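Local atomic coordinates of RV0130 (Mycobacterium tuberculosis, PDB entry 2C2I), a protein that probably catalyses the reversible hydration of trans-2-enoyl-CoA to (3R)-3-hydroxyacyl-CoA in fatty acid metabolism, working as a homodimer. Residues Q20-T25 and Q74-T79. Sequence-based numbering, arbitrary orientation.
Sequences QSDWVT and QHQMYT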
ATOM      1  N   GLN A  20       7.320  16.590  10.040  1.00 16.87           N
ATOM      2  CA  GLN A  20       5.877  16.479  10.122  1.00 17.52           C
ATOM      3  C   GLN A  20       5.287  17.152   8.890  1.00 17.50           C
ATOM      4  O   GLN A  20       5.701  18.247   8.495  1.00 17.76           O
ATOM      5  CB  GLN A  20       5.360  17.124  11.414  1.00 18.40           C
ATOM      6  CG  GLN A  20       3.853  17.046  11.567  1.00 20.47           C
ATOM      7  CD  GLN A  20       3.382  17.493  12.930  1.00 25.33           C
ATOM      8  OE1 GLN A  20       3.420  18.675  13.246  1.00 26.52           O
ATOM      9  NE2 GLN A  20       2.933  16.547  13.740  1.00 27.06           N
ATOM     10  N   SER A  21       4.322  16.494   8.265  1.00 16.92           N
ATOM     11  CA  SER A  21       3.711  17.037   7.064  1.00 17.71           C
ATOM     12  C   SER A  21       2.697  18.118   7.419  1.00 19.13           C
ATOM     13  O   SER A  21       2.383  18.348   8.597  1.00 18.35           O
ATOM     14  CB  SER A  21       3.000  15.926   6.290  1.00 16.98           C
ATOM     15  OG  SER A  21       1.773  15.587   6.929  1.00 17.19           O
ATOM     16  N   ASP A  22       2.156  18.746   6.387  1.00 20.64           N
ATOM     17  CA  ASP A  22       0.965  19.572   6.523  1.00 22.81           C
ATOM     18  C   ASP A  22      -0.259  18.653   6.666  1.00 22.23           C
ATOM     19  O   ASP A  22      -0.171  17.436   6.458  1.00 21.43           O
ATOM     20  CB  ASP A  22       0.788  20.469   5.285  1.00 24.54           C
ATOM     21  CG  ASP A  22       2.073  21.198   4.873  1.00 29.43           C
ATOM     22  OD1 ASP A  22       2.920  21.502   5.746  1.00 34.85           O
ATOM     23  OD2 ASP A  22       2.230  21.479   3.661  1.00 34.57           O
ATOM     24  N   TRP A  23      -1.390  19.232   7.051  1.00 22.94           N
ATOM     25  CA  TRP A  23      -2.666  18.533   6.958  1.00 22.94           C
ATOM     26  C   TRP A  23      -3.043  18.425   5.473  1.00 22.71           C
ATOM     27  O   TRP A  23      -2.867  19.382   4.699  1.00 23.67           O
ATOM     28  CB  TRP A  23      -3.757  19.292   7.725  1.00 23.45           C
ATOM     29  CG  TRP A  23      -3.617  19.250   9.219  1.00 24.16           C
ATOM     30  CD1 TRP A  23      -3.184  20.273  10.049  1.00 24.20           C
ATOM     31  CD2 TRP A  23      -3.930  18.149  10.077  1.00 23.75           C
ATOM     32  NE1 TRP A  23      -3.202  19.855  11.359  1.00 24.90           N
ATOM     33  CE2 TRP A  23      -3.659  18.562  11.413  1.00 23.73           C
ATOM     34  CE3 TRP A  23      -4.406  16.854   9.854  1.00 22.26           C
ATOM     35  CZ2 TRP A  23      -3.850  17.716  12.514  1.00 24.31           C
ATOM     36  CZ3 TRP A  23      -4.596  16.018  10.949  1.00 22.23           C
ATOM     37  CH2 TRP A  23      -4.317  16.453  12.265  1.00 23.57           C
ATOM     38  N   VAL A  24      -3.540  17.259   5.074  1.00 22.13           N
ATOM     39  CA  VAL A  24      -4.085  17.068   3.734  1.00 22.40           C
ATOM     40  C   VAL A  24      -5.488  16.504   3.873  1.00 22.29           C
ATOM     41  O   VAL A  24      -5.744  15.666   4.744  1.00 22.33           O
ATOM     42  CB  VAL A  24      -3.191  16.171   2.795  1.00 22.30           C
ATOM     43  CG1 VAL A  24      -1.716  16.577   2.846  1.00 22.33           C
ATOM     44  CG2 VAL A  24      -3.363  14.696   3.075  1.00 22.05           C
ATOM     45  N   THR A  25      -6.399  16.987   3.035  1.00 23.27           N
ATOM     46  CA  THR A  25      -7.791  16.539   3.082  1.00 23.39           C
ATOM     47  C   THR A  25      -7.981  15.382   2.104  1.00 22.93           C
ATOM     48  O   THR A  25      -7.618  15.493   0.931  1.00 23.60           O
ATOM     49  CB  THR A  25      -8.766  17.697   2.764  1.00 24.44           C
ATOM     50  OG1 THR A  25      -8.608  18.725   3.747  1.00 25.52           O
ATOM     51  CG2 THR A  25     -10.232  17.208   2.750  1.00 24.54           C
ATOM     52  N   GLN A  74       5.886  12.539   3.182  1.00 13.82           N
ATOM     53  CA  GLN A  74       7.332  12.588   3.461  1.00 14.29           C
ATOM     54  C   GLN A  74       8.053  13.616   2.570  1.00 15.26           C
ATOM     55  O   GLN A  74       8.976  14.268   3.021  1.00 14.09           O
ATOM     56  CB  GLN A  74       7.953  11.195   3.351  1.00 13.34           C
ATOM     57  CG  GLN A  74       7.486  10.270   4.490  1.00 12.71           C
ATOM     58  CD  GLN A  74       7.781   8.800   4.253  1.00 14.09           C
ATOM     59  OE1 GLN A  74       8.353   8.422   3.234  1.00 12.57           O
ATOM     60  NE2 GLN A  74       7.370   7.958   5.200  1.00 12.61           N
ATOM     61  N   HIS A  75       7.570  13.810   1.342  1.00 16.59           N
ATOM     62  CA  HIS A  75       8.131  14.839   0.441  1.00 18.69           C
ATOM     63  C   HIS A  75       7.946  16.259   1.008  1.00 19.05           C
ATOM     64  O   HIS A  75       8.782  17.140   0.768  1.00 19.83           O
ATOM     65  CB  HIS A  75       7.506  14.718  -0.956  1.00 19.52           C
ATOM     66  CG  HIS A  75       8.104  15.634  -1.979  1.00 24.37           C
ATOM     67  ND1 HIS A  75       9.258  15.325  -2.668  1.00 28.93           N
ATOM     68  CD2 HIS A  75       7.696  16.837  -2.451  1.00 28.75           C
ATOM     69  CE1 HIS A  75       9.542  16.299  -3.515  1.00 29.96           C
ATOM     70  NE2 HIS A  75       8.613  17.230  -3.402  1.00 31.18           N
ATOM     71  N   GLN A  76       6.873  16.458   1.779  1.00 18.90           N
ATOM     72  CA  GLN A  76       6.612  17.701   2.498  1.00 19.89           C
ATOM     73  C   GLN A  76       7.601  17.900   3.657  1.00 20.47           C
ATOM     74  O   GLN A  76       7.799  19.034   4.118  1.00 20.24           O
ATOM     75  CB  GLN A  76       5.177  17.737   3.050  1.00 20.38           C
ATOM     76  CG  GLN A  76       4.089  17.914   1.988  1.00 21.31           C
ATOM     77  CD  GLN A  76       2.692  17.977   2.568  1.00 21.16           C
ATOM     78  OE1 GLN A  76       2.505  17.989   3.785  1.00 24.78           O
ATOM     79  NE2 GLN A  76       1.701  18.035   1.700  1.00 26.00           N
HETATM   80  N   MSE A  77       8.218  16.807   4.108  1.00 19.28           N
HETATM   81  CA  MSE A  77       9.139  16.835   5.261  1.00 20.64           C
HETATM   82  C   MSE A  77      10.612  17.035   4.915  1.00 21.22           C
HETATM   83  O   MSE A  77      11.314  17.766   5.612  1.00 22.14           O
HETATM   84  CB  MSE A  77       9.018  15.539   6.055  1.00 20.13           C
HETATM   85  CG  MSE A  77       7.624  15.216   6.539  1.00 19.91           C
HETATM   86 SE   MSE A  77       7.729  13.508   7.442  1.00 19.89          SE
HETATM   87  CE  MSE A  77       5.939  12.966   7.355  1.00 20.19           C
ATOM     88  N   TYR A  78      11.097  16.341   3.887  1.00 21.08           N
ATOM     89  CA  TYR A  78      12.535  16.354   3.548  1.00 21.94           C
ATOM     90  C   TYR A  78      12.739  15.951   2.113  1.00 21.83           C
ATOM     91  O   TYR A  78      11.849  15.359   1.488  1.00 20.93           O
ATOM     92  CB  TYR A  78      13.367  15.425   4.461  1.00 21.62           C
ATOM     93  CG  TYR A  78      12.941  13.973   4.426  1.00 22.21           C
ATOM     94  CD1 TYR A  78      13.598  13.042   3.619  1.00 21.49           C
ATOM     95  CD2 TYR A  78      11.870  13.540   5.189  1.00 21.36           C
ATOM     96  CE1 TYR A  78      13.177  11.702   3.585  1.00 23.27           C
ATOM     97  CE2 TYR A  78      11.443  12.221   5.159  1.00 22.93           C
ATOM     98  CZ  TYR A  78      12.087  11.314   4.365  1.00 22.46           C
ATOM     99  OH  TYR A  78      11.631  10.008   4.381  1.00 24.69           O
ATOM    100  N   THR A  79      13.907  16.303   1.583  1.00 22.00           N
ATOM    101  CA  THR A  79      14.341  15.773   0.307  1.00 23.05           C
ATOM    102  C   THR A  79      15.796  15.348   0.438  1.00 22.01           C
ATOM    103  O   THR A  79      16.487  15.776   1.357  1.00 21.80           O
ATOM    104  CB  THR A  79      14.210  16.797  -0.834  1.00 23.79           C
ATOM    105  OG1 THR A  79      15.011  17.939  -0.534  1.00 26.09           O
ATOM    106  CG2 THR A  79      12.738  17.233  -1.015  1.00 26.63           C
TER
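With CG placed opposite its own carbonyl carbon (chi1 -72°) and the chain extended beyond CG, Gln76 reaches across from segment 74-79 and delivers its amide to the backbone at Asp22. OE1 accepts the backbone N-H of Asp22, N to OE1 2.7 Å, with the donor lying close to the line of the amide C=O (164°), although the hydrogen bond is somewhat bent at the hydrogen. CB of Ser21 leans on the same oxygen, 3.3 Å from Gln76 OE1. The carboxylate of Asp22 lies over one face of the amide, their planes 31° apart and OD2 3.7 Å from Gln76 CD, without a hydrogen bond between them. At the nitrogen end of the amide, Val24 CG1 approaches NE2 of Gln76 at 3.9 Å.

The hydroxyl of Ser21 is engaged elsewhere: OG donates to the carbonyl O of Asp22 at 2.7 Å and is also bonded to the backbone N of Ala108, which ties the irregular part of strand 17-25 to the neighbouring strand 105-119. Met77, a selenomethionine here, covers the backbone at the other end, its CG 3.8 Å from Gln20 N and its CE 4.0 Å from Ser21 N, while its side chain also touches Ser110. Val24 meanwhile packs on Arg72 and Leu73 of helix 70-75. The contact therefore joins segment 74-79, which continues from helix 70-75, to an outermost strand of the chain's five-stranded antiparallel sheet, the curved sheet and helix combination of the hotdog fold found in MaoC-like hydratases.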